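PDB 6UBC: Glyco_hydro_cc domain-containing protein from Cryptococcus neoformans, which binds oligosaccharides, probably fragments of beta-1,3-glucan, and belongs to glycoside hydrolase family 128, whose enzymes cleave that polymer. Local coordinates for residues Gly220-Tyr223 with Thr228-Gly231; Tyr223-Thr228 with Val368-Cys373; Gly271-Asp276 with Asn340-Lys345; Thr384-Ile389 with Thr430-Thr435; Tyr409-Gly414 with Trp421-Asn426. All coordinates share one frame; numbering follows the deposited sequence.

Contact 1: residues Gly220-Tyr223 with Thr228-Gly231; sequences GWYY and TPSG
Beyond strand 221-223 the chain loops round so that P229 lies beside Y223, their CA atoms 5.5 Å apart, and the irregular loop 228-231 passes the strand without pairing with it. This strand is the second of the eight parallel strands that can be followed round the (beta/alpha)8 barrel, and 228-231 belongs to the loop leading to the third, 237-241. Y222 and P229 both start their side chains into the space between the segments, whereas Y223 starts away and offers its backbone. The pyrrolidine therefore touches the strand twice: CG of P229 rests 4.0 Å from CA of Y223, and CB of P229 comes 3.9 Å from CE2 of Y222, at the rim of the phenol ring and near its plane. Y222 has its CG between its own backbone N and carbonyl carbon (chi1 54°), which sends the ring along the loop toward G231. A compact, rigid proline suits this place because it offers carbon to the aromatic rim and has no N-H to satisfy. At the polar end a water lies in the plane of the Y222 ring, a doubtfully short 2.5 Å from Y222 OH, and donates to the carbonyl O of G231 at 2.7 Å. The N-H of G231 is taken by D209, so both backbone polar groups of this glycine are engaged. An apolar rim thus spaces loop from strand, while the tyrosine hydroxyl reaches loop backbone through that water and, weakly, A233 N, a mixed contact to which a phenol is well matched.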
# COMPACT_ATOMS: atom_id res chain seq x y z
N GLY A 220 -9.16 6.25 7.15
CA GLY A 220 -9.02 5.31 8.27
C GLY A 220 -7.59 5.13 8.76
O GLY A 220 -7.41 4.64 9.90
N TRP A 221 -6.60 5.47 7.93
CA TRP A 221 -5.22 4.99 8.11
C TRP A 221 -4.28 5.74 7.20
O TRP A 221 -4.76 6.39 6.20
CB TRP A 221 -5.14 3.49 7.84
CG TRP A 221 -5.44 3.07 6.43
CD1 TRP A 221 -6.67 3.08 5.83
CD2 TRP A 221 -4.51 2.72 5.39
NE1 TRP A 221 -6.59 2.70 4.52
CE2 TRP A 221 -5.27 2.42 4.24
CE3 TRP A 221 -3.12 2.59 5.33
CZ2 TRP A 221 -4.68 2.02 3.04
CZ3 TRP A 221 -2.55 2.13 4.16
CH2 TRP A 221 -3.33 1.85 3.04
N TYR A 222 -3.00 5.62 7.53
CA TYR A 222 -1.95 6.29 6.77
C TYR A 222 -0.61 5.65 7.04
O TYR A 222 -0.37 5.02 8.07
CB TYR A 222 -1.91 7.76 7.16
CG TYR A 222 -1.77 8.03 8.65
CD1 TYR A 222 -2.87 8.18 9.48
CD2 TYR A 222 -0.52 8.19 9.20
CE1 TYR A 222 -2.70 8.43 10.83
CE2 TYR A 222 -0.32 8.43 10.54
CZ TYR A 222 -1.43 8.55 11.38
OH TYR A 222 -1.26 8.81 12.71
N TYR A 223 0.29 5.85 6.09
CA TYR A 223 1.70 5.39 6.22
C TYR A 223 2.55 6.26 5.31
O TYR A 223 1.98 6.88 4.35
CB TYR A 223 1.80 3.92 5.87
CG TYR A 223 1.84 3.60 4.38
CD1 TYR A 223 0.73 3.75 3.56
CD2 TYR A 223 2.98 3.06 3.81
CE1 TYR A 223 0.78 3.43 2.21
CE2 TYR A 223 3.01 2.67 2.48
CZ TYR A 223 1.92 2.89 1.66
OH TYR A 223 1.94 2.53 0.32
N THR A 228 7.77 3.94 11.38
CA THR A 228 6.62 4.59 12.02
C THR A 228 6.34 5.86 11.25
O THR A 228 7.28 6.59 11.00
CB THR A 228 6.92 4.87 13.51
OG1 THR A 228 7.34 3.67 14.17
CG2 THR A 228 5.72 5.48 14.19
N PRO A 229 5.09 6.22 10.91
CA PRO A 229 4.88 7.48 10.22
C PRO A 229 5.33 8.65 11.09
O PRO A 229 5.00 8.64 12.26
CB PRO A 229 3.37 7.49 9.96
CG PRO A 229 3.05 6.01 9.88
CD PRO A 229 3.85 5.41 11.02
N SER A 230 5.93 9.66 10.47
CA SER A 230 6.41 10.86 11.17
C SER A 230 5.22 11.79 11.41
O SER A 230 5.25 12.58 12.37
CB SER A 230 7.49 11.54 10.38
OG SER A 230 7.03 11.84 9.08
N GLY A 231 4.21 11.71 10.54
CA GLY A 231 3.00 12.52 10.60
C GLY A 231 1.99 11.84 11.51
O GLY A 231 2.22 10.73 11.96
O HOH W 1 1.06 8.98 13.73

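Contact 2: residues Tyr223-Thr228 with Val368-Cys373; sequences YDWNAT and VTEFAC
The loop 223-228 faces the strand 368-373 across the mouth of the barrel; the nearest CA atoms, of Y223 and T369, are 8.9 Å apart, so long side chains make the junction. Y223 starts toward the strand and reaches it with its hydroxyl: OH donates to the carbonyl O of T369 at 2.7 Å, approaching from well above the carbonyl plane, with that oxygen at the edge of the phenol ring. The same OH sits 3.4 Å from CG of E370, whose carboxylate plane is turned only slightly from that of the ring. W225 supplies the second link. Its NE1 donates to OE2 of E370 at 2.9 Å (N-H...O 152°); the oxygen lies in the indole plane, yet the carboxylate stands almost upright to it, at 80°. E370 gets there with CG beside its backbone N (chi1 -67°) and an extended chain, and its OE2 also lies close to the carboxylate of E273. A water lies within hydrogen-bonding distance of Y223 OH (2.9 Å) and T369 OG1 (3.1 Å), while T369 OG1 has a further partner in N340. In the loop, D224 OD1 accepts from N226 N at 3.0 Å, an Asx turn that shapes the backbone beside W225. Glutamate at this place on the seventh barrel strand is consistent with the nucleophile position of clan GH-A, to which GH128 belongs. Tyrosine and tryptophan are apt neighbours, combining a directed donor with a broad apolar surface: one fixes the strand backbone beneath E370, the other helps set the direction of its carboxylate.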
# COMPACT_ATOMS: atom_id res chain seq x y z
N TYR A 223 0.29 5.85 6.09
CA TYR A 223 1.70 5.39 6.22
C TYR A 223 2.55 6.26 5.31
O TYR A 223 1.98 6.88 4.35
CB TYR A 223 1.80 3.92 5.87
CG TYR A 223 1.84 3.60 4.38
CD1 TYR A 223 0.73 3.75 3.56
CD2 TYR A 223 2.98 3.06 3.81
CE1 TYR A 223 0.78 3.43 2.21
CE2 TYR A 223 3.01 2.67 2.48
CZ TYR A 223 1.92 2.89 1.66
OH TYR A 223 1.94 2.53 0.32
N ASP A 224 3.86 6.21 5.54
CA ASP A 224 4.80 7.13 4.83
C ASP A 224 6.09 6.39 4.44
O ASP A 224 7.11 7.08 4.26
CB ASP A 224 5.04 8.38 5.66
CG ASP A 224 5.87 8.12 6.91
OD1 ASP A 224 6.16 6.95 7.20
OD2 ASP A 224 6.22 9.11 7.56
N TRP A 225 6.03 5.07 4.41
CA TRP A 225 7.13 4.15 4.02
C TRP A 225 8.18 4.05 5.12
O TRP A 225 9.03 3.17 4.99
CB TRP A 225 7.76 4.53 2.69
CG TRP A 225 6.79 4.48 1.55
CD1 TRP A 225 6.34 3.38 0.93
CD2 TRP A 225 6.13 5.59 0.91
NE1 TRP A 225 5.47 3.68 -0.08
CE2 TRP A 225 5.31 5.04 -0.10
CE3 TRP A 225 6.18 6.98 1.07
CZ2 TRP A 225 4.53 5.82 -0.92
CZ3 TRP A 225 5.42 7.76 0.22
CH2 TRP A 225 4.58 7.18 -0.75
N ASN A 226 8.08 4.85 6.18
CA ASN A 226 9.03 4.73 7.33
C ASN A 226 8.56 3.63 8.30
O ASN A 226 7.35 3.17 8.26
CB ASN A 226 9.18 6.08 8.05
CG ASN A 226 9.77 7.13 7.15
OD1 ASN A 226 10.71 6.81 6.40
ND2 ASN A 226 9.21 8.34 7.16
N ALA A 227 9.43 3.25 9.24
CA ALA A 227 9.10 2.24 10.25
C ALA A 227 7.84 2.66 11.00
O ALA A 227 6.92 1.79 11.21
CB ALA A 227 10.31 2.00 11.18
N THR A 228 7.77 3.94 11.38
CA THR A 228 6.62 4.59 12.02
C THR A 228 6.34 5.86 11.25
O THR A 228 7.28 6.59 11.00
CB THR A 228 6.92 4.87 13.51
OG1 THR A 228 7.34 3.67 14.17
CG2 THR A 228 5.72 5.48 14.19
N VAL A 368 -4.93 -2.17 -1.05
CA VAL A 368 -4.24 -1.48 -2.19
C VAL A 368 -3.42 -0.38 -1.53
O VAL A 368 -3.94 0.74 -1.32
CB VAL A 368 -5.21 -0.98 -3.26
CG1 VAL A 368 -4.48 -0.35 -4.45
CG2 VAL A 368 -6.05 -2.11 -3.82
N THR A 369 -2.13 -0.61 -1.33
CA THR A 369 -1.33 0.36 -0.53
C THR A 369 -0.85 1.52 -1.43
O THR A 369 -0.47 2.54 -0.88
CB THR A 369 -0.17 -0.30 0.22
OG1 THR A 369 0.70 -0.85 -0.76
CG2 THR A 369 -0.67 -1.32 1.24
N GLU A 370 -0.88 1.36 -2.76
CA GLU A 370 -0.53 2.45 -3.70
C GLU A 370 -1.40 2.24 -4.92
O GLU A 370 -1.40 1.11 -5.46
CB GLU A 370 0.94 2.41 -4.14
CG GLU A 370 1.92 2.70 -3.06
CD GLU A 370 3.38 2.55 -3.41
OE1 GLU A 370 3.70 2.42 -4.63
OE2 GLU A 370 4.21 2.54 -2.44
N PHE A 371 -2.16 3.22 -5.34
CA PHE A 371 -2.70 3.21 -6.72
C PHE A 371 -2.40 4.50 -7.43
O PHE A 371 -2.21 5.53 -6.78
CB PHE A 371 -4.20 2.98 -6.76
CG PHE A 371 -5.09 4.06 -6.23
CD1 PHE A 371 -5.49 5.10 -7.06
CD2 PHE A 371 -5.51 4.05 -4.92
CE1 PHE A 371 -6.29 6.11 -6.56
CE2 PHE A 371 -6.27 5.09 -4.40
CZ PHE A 371 -6.67 6.10 -5.24
N ALA A 372 -2.28 4.39 -8.74
CA ALA A 372 -2.00 5.52 -9.64
C ALA A 372 -2.55 5.26 -11.02
O ALA A 372 -2.57 4.11 -11.43
CB ALA A 372 -0.54 5.84 -9.67
N CYS A 373 -2.91 6.33 -11.74
CA CYS A 373 -3.32 6.27 -13.16
C CYS A 373 -2.05 6.11 -13.99
O CYS A 373 -1.28 7.09 -14.13
CB CYS A 373 -4.09 7.51 -13.56
SG CYS A 373 -4.97 7.34 -15.14
O HOH W 2 3.52 0.23 -0.28

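Contact 3: residues Gly271-Asp276 with Asn340-Lys345; sequences GFEEPD and NLHINK
H342 presents the ND1-CE1 edge of its imidazole to the carboxylates of E274 and E273, two consecutive glutamates in the loop after the fourth barrel strand. Its ND1 donates to OE2 of E274 at 2.6 Å (N-H...O 158°), a His-carboxylate hydrogen bond. The acceptor lies in the ring plane and is met on its anti side, with carboxylate and ring turned 68° apart. E274 spans the gap with a fully extended chain beyond CG, and its other oxygen is held by S282. E273 instead bends at chi2 (82°), which brings its OE2 to 3.4 Å from CE1 of H342, again at the ring edge. A water shared with Y223 and T369 lies 2.8 Å from E273 OE1 and 2.9 Å from H342 NE2, in the plane of the imidazole; another accepts from N344 ND2 at 2.9 Å and donates to E274 OE2 at 3.0 Å. Two residues earlier, N340 gives ND2 to S310 and, by a weak water link, meets the carbonyl of G271, while its OD1 bonds to T369. The glutamates follow the strand on which GH-A glycosidases carry their acid/base residue, so the site is probably the counterpart of that part of their cleft. Histidine suits the place because its flat ring meets partners at both nitrogens: E274 fixes its rotation through ND1, leaving NE2 facing the water and, weakly, T369 OG1.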
# COMPACT_ATOMS: atom_id res chain seq x y z
N GLY A 271 4.61 -4.91 4.53
CA GLY A 271 5.84 -5.55 4.08
C GLY A 271 6.52 -4.78 2.95
O GLY A 271 6.09 -3.67 2.56
N PHE A 272 7.53 -5.41 2.39
CA PHE A 272 8.54 -4.73 1.56
C PHE A 272 7.89 -4.06 0.36
O PHE A 272 6.97 -4.61 -0.28
CB PHE A 272 9.61 -5.70 1.10
CG PHE A 272 10.05 -6.63 2.20
CD1 PHE A 272 10.64 -6.14 3.33
CD2 PHE A 272 9.80 -8.00 2.12
CE1 PHE A 272 11.04 -6.99 4.35
CE2 PHE A 272 10.23 -8.86 3.12
CZ PHE A 272 10.86 -8.35 4.24
N GLU A 273 8.44 -2.89 0.06
CA GLU A 273 8.04 -2.12 -1.12
C GLU A 273 8.61 -2.74 -2.40
O GLU A 273 9.81 -2.59 -2.62
CB GLU A 273 8.61 -0.70 -1.01
CG GLU A 273 8.19 0.19 -2.15
CD GLU A 273 6.82 0.81 -2.04
OE1 GLU A 273 6.17 0.66 -0.96
OE2 GLU A 273 6.44 1.47 -3.07
N GLU A 274 7.80 -3.39 -3.24
CA GLU A 274 8.24 -3.80 -4.59
C GLU A 274 9.60 -4.48 -4.54
O GLU A 274 10.55 -4.13 -5.27
CB GLU A 274 8.19 -2.51 -5.39
CG GLU A 274 6.77 -2.05 -5.63
CD GLU A 274 6.61 -0.76 -6.44
OE1 GLU A 274 7.69 -0.27 -6.92
OE2 GLU A 274 5.41 -0.30 -6.64
N PRO A 275 9.78 -5.56 -3.74
CA PRO A 275 11.03 -6.29 -3.75
C PRO A 275 11.32 -6.93 -5.12
O PRO A 275 12.51 -7.31 -5.38
CB PRO A 275 10.88 -7.31 -2.61
CG PRO A 275 9.36 -7.52 -2.55
CD PRO A 275 8.80 -6.13 -2.82
N ASP A 276 10.29 -7.09 -5.95
CA ASP A 276 10.38 -7.72 -7.29
C ASP A 276 10.92 -6.73 -8.32
O ASP A 276 11.13 -7.17 -9.48
CB ASP A 276 9.04 -8.32 -7.71
CG ASP A 276 7.89 -7.36 -7.74
OD1 ASP A 276 7.88 -6.42 -6.87
OD2 ASP A 276 7.01 -7.54 -8.62
N ASN A 340 -1.18 -7.46 -0.31
CA ASN A 340 -0.82 -6.06 -0.61
C ASN A 340 -0.75 -5.89 -2.11
O ASN A 340 0.15 -6.56 -2.72
CB ASN A 340 0.54 -5.76 0.02
CG ASN A 340 1.01 -4.33 -0.12
OD1 ASN A 340 0.40 -3.56 -0.84
ND2 ASN A 340 2.11 -4.00 0.57
N LEU A 341 -1.52 -4.98 -2.69
CA LEU A 341 -1.44 -4.67 -4.12
C LEU A 341 -0.94 -3.23 -4.32
O LEU A 341 -1.33 -2.30 -3.56
CB LEU A 341 -2.82 -4.78 -4.78
CG LEU A 341 -3.22 -6.18 -5.24
CD1 LEU A 341 -3.16 -7.18 -4.11
CD2 LEU A 341 -4.62 -6.16 -5.91
N HIS A 342 -0.23 -3.06 -5.44
CA HIS A 342 0.05 -1.77 -6.10
C HIS A 342 -0.69 -1.85 -7.42
O HIS A 342 -0.43 -2.78 -8.21
CB HIS A 342 1.58 -1.59 -6.27
CG HIS A 342 2.22 -1.18 -5.00
ND1 HIS A 342 3.54 -0.88 -4.92
CD2 HIS A 342 1.69 -1.06 -3.77
CE1 HIS A 342 3.81 -0.61 -3.67
NE2 HIS A 342 2.70 -0.71 -2.90
N ILE A 343 -1.59 -0.90 -7.65
CA ILE A 343 -2.38 -0.90 -8.90
C ILE A 343 -1.98 0.32 -9.72
O ILE A 343 -2.24 1.45 -9.27
CB ILE A 343 -3.86 -0.96 -8.59
CG1 ILE A 343 -4.19 -2.26 -7.86
CG2 ILE A 343 -4.70 -0.87 -9.84
CD1 ILE A 343 -5.68 -2.43 -7.54
N ASN A 344 -1.37 0.06 -10.86
CA ASN A 344 -0.92 1.14 -11.79
C ASN A 344 -1.58 0.79 -13.12
O ASN A 344 -1.00 -0.02 -13.85
CB ASN A 344 0.60 1.24 -11.83
CG ASN A 344 1.11 1.68 -10.46
OD1 ASN A 344 0.84 2.80 -10.07
ND2 ASN A 344 1.94 0.85 -9.83
N LYS A 345 -2.76 1.35 -13.33
CA LYS A 345 -3.63 0.99 -14.46
C LYS A 345 -4.31 2.26 -14.95
O LYS A 345 -4.26 3.25 -14.25
CB LYS A 345 -4.62 -0.07 -14.02
CG LYS A 345 -4.03 -1.43 -13.67
CD LYS A 345 -3.33 -2.17 -14.81
CE LYS A 345 -2.99 -3.56 -14.33
NZ LYS A 345 -2.31 -4.37 -15.36
O HOH W 3 4.59 -2.38 0.26
O HOH W 2 3.52 0.23 -0.28
O HOH W 4 3.03 1.52 -7.18

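Contact 4: residues Thr384-Ile389 with Thr430-Thr435; sequences TDQSEI and TESGQT
Two helix N-termini lie side by side on the outside of the barrel, the first turns of helices 386-402 and 431-441, which flank its last strand. Each has an N-cap: D385 OD1 accepts from E388 N at 2.9 Å, and T430 OG1 from G433 N at 3.0 Å. The nearest CA atoms are those of I389 and S432, 7.2 Å apart, and Q386 does most to bridge the helices. Its CG is anti to the backbone N and its chain bends at chi2 (63°), which swings the amide across to the other helix. There NE2 donates to OG of S432 at 2.9 Å, almost straight (170°) and in the amide plane. Having accepted, the serine hydroxyl also bonds to the carbonyl of E420. On its flank the Q386 amide is stacked against the E431 carboxylate, their planes 24° apart, with CG of Q386 3.5 Å from CD of E431. N390 grips both, pairing with Q386 NE2 and E431 OE2. A water 2.9 Å from Q386 OE1 accepts from S432 N. Beneath, CG2 of I389 closes on S432 OG at 3.3 Å. Glutamine fits here as an uncharged group able to donate and accept at once. Its NE2 serves S432 and N390 and its OE1 a water at the neighbouring first turn, where the E431 carboxylate would also sit comfortably near the positive helix end.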
# COMPACT_ATOMS: atom_id res chain seq x y z
N THR A 384 -1.24 11.76 -17.79
CA THR A 384 -0.88 13.22 -17.70
C THR A 384 -2.12 14.10 -17.92
O THR A 384 -2.08 15.30 -17.59
CB THR A 384 0.22 13.57 -18.71
OG1 THR A 384 -0.25 13.07 -19.96
CG2 THR A 384 1.59 12.94 -18.40
N ASP A 385 -3.20 13.53 -18.44
CA ASP A 385 -4.43 14.27 -18.78
C ASP A 385 -5.27 14.41 -17.51
O ASP A 385 -5.72 13.41 -16.98
CB ASP A 385 -5.24 13.62 -19.90
CG ASP A 385 -6.42 14.46 -20.30
OD1 ASP A 385 -7.48 14.38 -19.63
OD2 ASP A 385 -6.21 15.30 -21.20
N GLN A 386 -5.45 15.63 -17.05
CA GLN A 386 -6.14 15.86 -15.75
C GLN A 386 -7.56 15.29 -15.79
O GLN A 386 -8.00 14.74 -14.77
CB GLN A 386 -6.20 17.36 -15.40
CG GLN A 386 -6.78 17.63 -14.02
CD GLN A 386 -5.93 17.04 -12.92
OE1 GLN A 386 -4.73 17.33 -12.86
NE2 GLN A 386 -6.51 16.19 -12.07
N SER A 387 -8.27 15.49 -16.90
CA SER A 387 -9.67 15.03 -17.05
C SER A 387 -9.74 13.50 -16.93
O SER A 387 -10.51 12.92 -16.11
CB SER A 387 -10.18 15.51 -18.37
OG SER A 387 -11.52 15.16 -18.38
N GLU A 388 -8.83 12.81 -17.60
CA GLU A 388 -8.78 11.33 -17.49
C GLU A 388 -8.40 10.95 -16.07
O GLU A 388 -8.96 9.94 -15.57
CB GLU A 388 -7.70 10.82 -18.47
CG GLU A 388 -7.44 9.32 -18.45
CD GLU A 388 -6.19 8.85 -19.24
OE1 GLU A 388 -5.41 9.73 -19.70
OE2 GLU A 388 -6.00 7.59 -19.41
N ILE A 389 -7.44 11.67 -15.44
CA ILE A 389 -7.05 11.40 -14.02
C ILE A 389 -8.25 11.51 -13.10
O ILE A 389 -8.40 10.65 -12.27
CB ILE A 389 -5.89 12.31 -13.59
CG1 ILE A 389 -4.60 11.78 -14.23
CG2 ILE A 389 -5.76 12.44 -12.09
CD1 ILE A 389 -3.44 12.77 -14.27
N THR A 430 -3.78 19.86 -4.70
CA THR A 430 -3.90 19.99 -6.14
C THR A 430 -5.30 19.59 -6.57
O THR A 430 -6.06 18.99 -5.78
CB THR A 430 -2.88 19.13 -6.88
OG1 THR A 430 -3.25 17.77 -6.64
CG2 THR A 430 -1.46 19.44 -6.42
N GLU A 431 -5.62 19.80 -7.84
CA GLU A 431 -6.91 19.32 -8.38
C GLU A 431 -7.01 17.79 -8.13
O GLU A 431 -8.10 17.25 -7.77
CB GLU A 431 -6.99 19.66 -9.86
CG GLU A 431 -8.27 19.12 -10.48
CD GLU A 431 -8.58 19.67 -11.84
OE1 GLU A 431 -7.86 20.56 -12.34
OE2 GLU A 431 -9.55 19.21 -12.44
N SER A 432 -5.96 17.03 -8.47
CA SER A 432 -6.02 15.56 -8.26
C SER A 432 -6.25 15.25 -6.79
O SER A 432 -7.09 14.36 -6.50
CB SER A 432 -4.81 14.82 -8.79
OG SER A 432 -4.73 14.96 -10.19
N GLY A 433 -5.52 15.90 -5.88
CA GLY A 433 -5.71 15.74 -4.43
C GLY A 433 -7.16 16.00 -4.02
O GLY A 433 -7.77 15.20 -3.20
N GLN A 434 -7.73 17.08 -4.54
CA GLN A 434 -9.14 17.45 -4.26
C GLN A 434 -10.11 16.42 -4.84
O GLN A 434 -11.11 16.17 -4.19
CB GLN A 434 -9.41 18.82 -4.87
CG GLN A 434 -8.61 19.90 -4.19
CD GLN A 434 -8.84 21.25 -4.84
OE1 GLN A 434 -9.98 21.59 -5.23
NE2 GLN A 434 -7.76 22.04 -4.84
N THR A 435 -9.83 15.85 -6.01
CA THR A 435 -10.74 14.84 -6.59
C THR A 435 -10.73 13.63 -5.64
O THR A 435 -11.79 13.08 -5.36
CB THR A 435 -10.33 14.37 -7.99
OG1 THR A 435 -10.38 15.52 -8.85
CG2 THR A 435 -11.25 13.29 -8.50
O HOH W 5 -3.74 18.03 -10.27

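Contact 5: residues Tyr409-Gly414 with Trp421-Asn426; sequences YAYSTG and WDMISN
At the C-terminal end of the eighth strand of the barrel, Y411 is layered between W421 and M423 of the following loop. The stacking is aromatic on one side: the phenol and the six-membered ring of W421 form an offset stack, centroids 4.3 Å apart and planes only 8° from parallel. The side chains arrive from opposite directions, and in the overlap CZ of Y411 lies 3.4 Å from CE2 of W421. On the opposite face, M423 makes a Met-aromatic contact led by its methyl. A bend at chi3 (-87°) lays CE 3.6 Å from the ring centroid as a CH-pi contact, with SD set obliquely and farther off. Flexible methionine can follow a ring face in this way, while flat tryptophan covers the other. Nonpolar contact continues more loosely where CG2 of T413 meets CB of M423. I389 and I393 of helix 386-402 also lie against W421, joining the layers to the barrel's outer shell. Hydrogen bonds then pin both rings within their planes. Y411 OH donates to the carbonyl O of W421 at 2.7 Å, at the edge of its own ring, and W421 NE1 returns a bond to the O of S412 at 2.9 Å, in the carbonyl plane. Each aromatic residue is thereby bonded to backbone beside the other's ring. S412 also shapes the chain through an ST turn, its OG accepting from N of G414 at 3.3 Å.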
# COMPACT_ATOMS: atom_id res chain seq x y z
N TYR A 409 -7.55 1.08 0.82
CA TYR A 409 -6.79 1.57 -0.35
C TYR A 409 -6.22 2.94 -0.01
O TYR A 409 -6.73 3.71 0.87
CB TYR A 409 -7.72 1.63 -1.56
CG TYR A 409 -8.92 2.51 -1.33
CD1 TYR A 409 -8.88 3.88 -1.58
CD2 TYR A 409 -10.14 2.00 -0.89
CE1 TYR A 409 -9.96 4.71 -1.36
CE2 TYR A 409 -11.24 2.82 -0.69
CZ TYR A 409 -11.15 4.20 -0.92
OH TYR A 409 -12.22 5.04 -0.76
N ALA A 410 -5.12 3.24 -0.71
CA ALA A 410 -4.39 4.52 -0.56
C ALA A 410 -3.92 5.03 -1.90
O ALA A 410 -3.16 4.34 -2.65
CB ALA A 410 -3.23 4.33 0.39
N TYR A 411 -4.21 6.31 -2.12
CA TYR A 411 -3.63 7.12 -3.20
C TYR A 411 -2.11 7.12 -3.13
O TYR A 411 -1.51 7.44 -2.07
CB TYR A 411 -4.23 8.50 -3.09
CG TYR A 411 -4.04 9.42 -4.26
CD1 TYR A 411 -2.80 10.03 -4.49
CD2 TYR A 411 -5.06 9.68 -5.13
CE1 TYR A 411 -2.65 10.93 -5.53
CE2 TYR A 411 -4.93 10.59 -6.16
CZ TYR A 411 -3.71 11.19 -6.39
OH TYR A 411 -3.58 12.09 -7.40
N SER A 412 -1.44 6.81 -4.26
CA SER A 412 0.04 6.77 -4.28
C SER A 412 0.57 8.19 -4.33
O SER A 412 0.16 8.92 -5.26
CB SER A 412 0.53 5.98 -5.44
OG SER A 412 1.94 5.98 -5.41
N THR A 413 1.54 8.57 -3.46
CA THR A 413 2.29 9.84 -3.64
C THR A 413 3.77 9.50 -3.91
O THR A 413 4.64 10.25 -3.58
CB THR A 413 2.08 10.77 -2.42
OG1 THR A 413 2.65 10.15 -1.27
CG2 THR A 413 0.62 11.14 -2.23
N GLY A 414 4.00 8.34 -4.45
CA GLY A 414 5.34 7.81 -4.73
C GLY A 414 6.00 8.55 -5.89
O GLY A 414 5.38 9.39 -6.58
N TRP A 421 -0.57 13.95 -11.36
CA TRP A 421 -0.93 12.98 -10.30
C TRP A 421 -0.55 13.53 -8.91
O TRP A 421 -1.19 13.14 -7.89
CB TRP A 421 -0.28 11.62 -10.62
CG TRP A 421 -0.78 10.55 -9.68
CD1 TRP A 421 -0.24 10.20 -8.49
CD2 TRP A 421 -2.08 9.96 -9.70
NE1 TRP A 421 -1.03 9.28 -7.85
CE2 TRP A 421 -2.19 9.13 -8.57
CE3 TRP A 421 -3.15 9.98 -10.62
CZ2 TRP A 421 -3.34 8.41 -8.25
CZ3 TRP A 421 -4.28 9.23 -10.33
CH2 TRP A 421 -4.38 8.44 -9.16
N ASP A 422 0.42 14.44 -8.79
CA ASP A 422 0.83 14.95 -7.46
C ASP A 422 -0.42 15.36 -6.66
O ASP A 422 -1.28 16.07 -7.23
CB ASP A 422 1.80 16.14 -7.55
CG ASP A 422 3.23 15.88 -7.97
OD1 ASP A 422 3.64 14.74 -7.92
OD2 ASP A 422 3.88 16.85 -8.39
N MET A 423 -0.54 14.89 -5.42
CA MET A 423 -1.65 15.29 -4.52
C MET A 423 -1.35 16.66 -3.92
O MET A 423 -2.31 17.39 -3.65
CB MET A 423 -1.81 14.23 -3.42
CG MET A 423 -2.85 14.61 -2.33
SD MET A 423 -3.17 13.05 -1.40
CE MET A 423 -4.48 12.37 -2.41
N ILE A 424 -0.07 16.93 -3.62
CA ILE A 424 0.41 18.18 -2.96
C ILE A 424 1.42 18.86 -3.88
O ILE A 424 2.30 18.18 -4.47
CB ILE A 424 1.00 17.90 -1.56
CG1 ILE A 424 0.07 17.09 -0.64
CG2 ILE A 424 1.42 19.22 -0.92
CD1 ILE A 424 -1.21 17.81 -0.22
N SER A 425 1.32 20.18 -4.02
CA SER A 425 2.25 20.97 -4.84
C SER A 425 2.45 22.34 -4.18
O SER A 425 1.44 23.02 -3.86
CB SER A 425 1.74 21.05 -6.21
OG SER A 425 2.66 21.80 -6.99
N ASN A 426 3.68 22.65 -3.80
CA ASN A 426 4.01 23.89 -3.04
C ASN A 426 3.04 24.05 -1.84
O ASN A 426 2.52 25.14 -1.67
CB ASN A 426 4.00 25.11 -3.97
CG ASN A 426 5.04 24.99 -5.07
OD1 ASN A 426 4.73 25.23 -6.23
ND2 ASN A 426 6.25 24.57 -4.74

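How the contacts relate
Contacts 2 and 3, centred 9 Å apart, together form the probable sugar cleft at the C-terminal ends of the barrel strands. One water belongs to both, E370 OE2 and E273 OE2 are 2.6 Å apart, and T369 OG1 lies 2.7 Å from N340 OD1. Contact 1 shares Y223 and T228 with contact 2 and touches that loop, S230 N lying 3.0 Å from D224 OD2. Contact 5 continues from the seventh strand to the eighth, where V368 O and A410 N are 2.8 Å apart. Contact 4 lies farther out, its centre 19 Å from that of contact 2, but reaches contact 5 through T430 OG1 and D422 O at 2.7 Å.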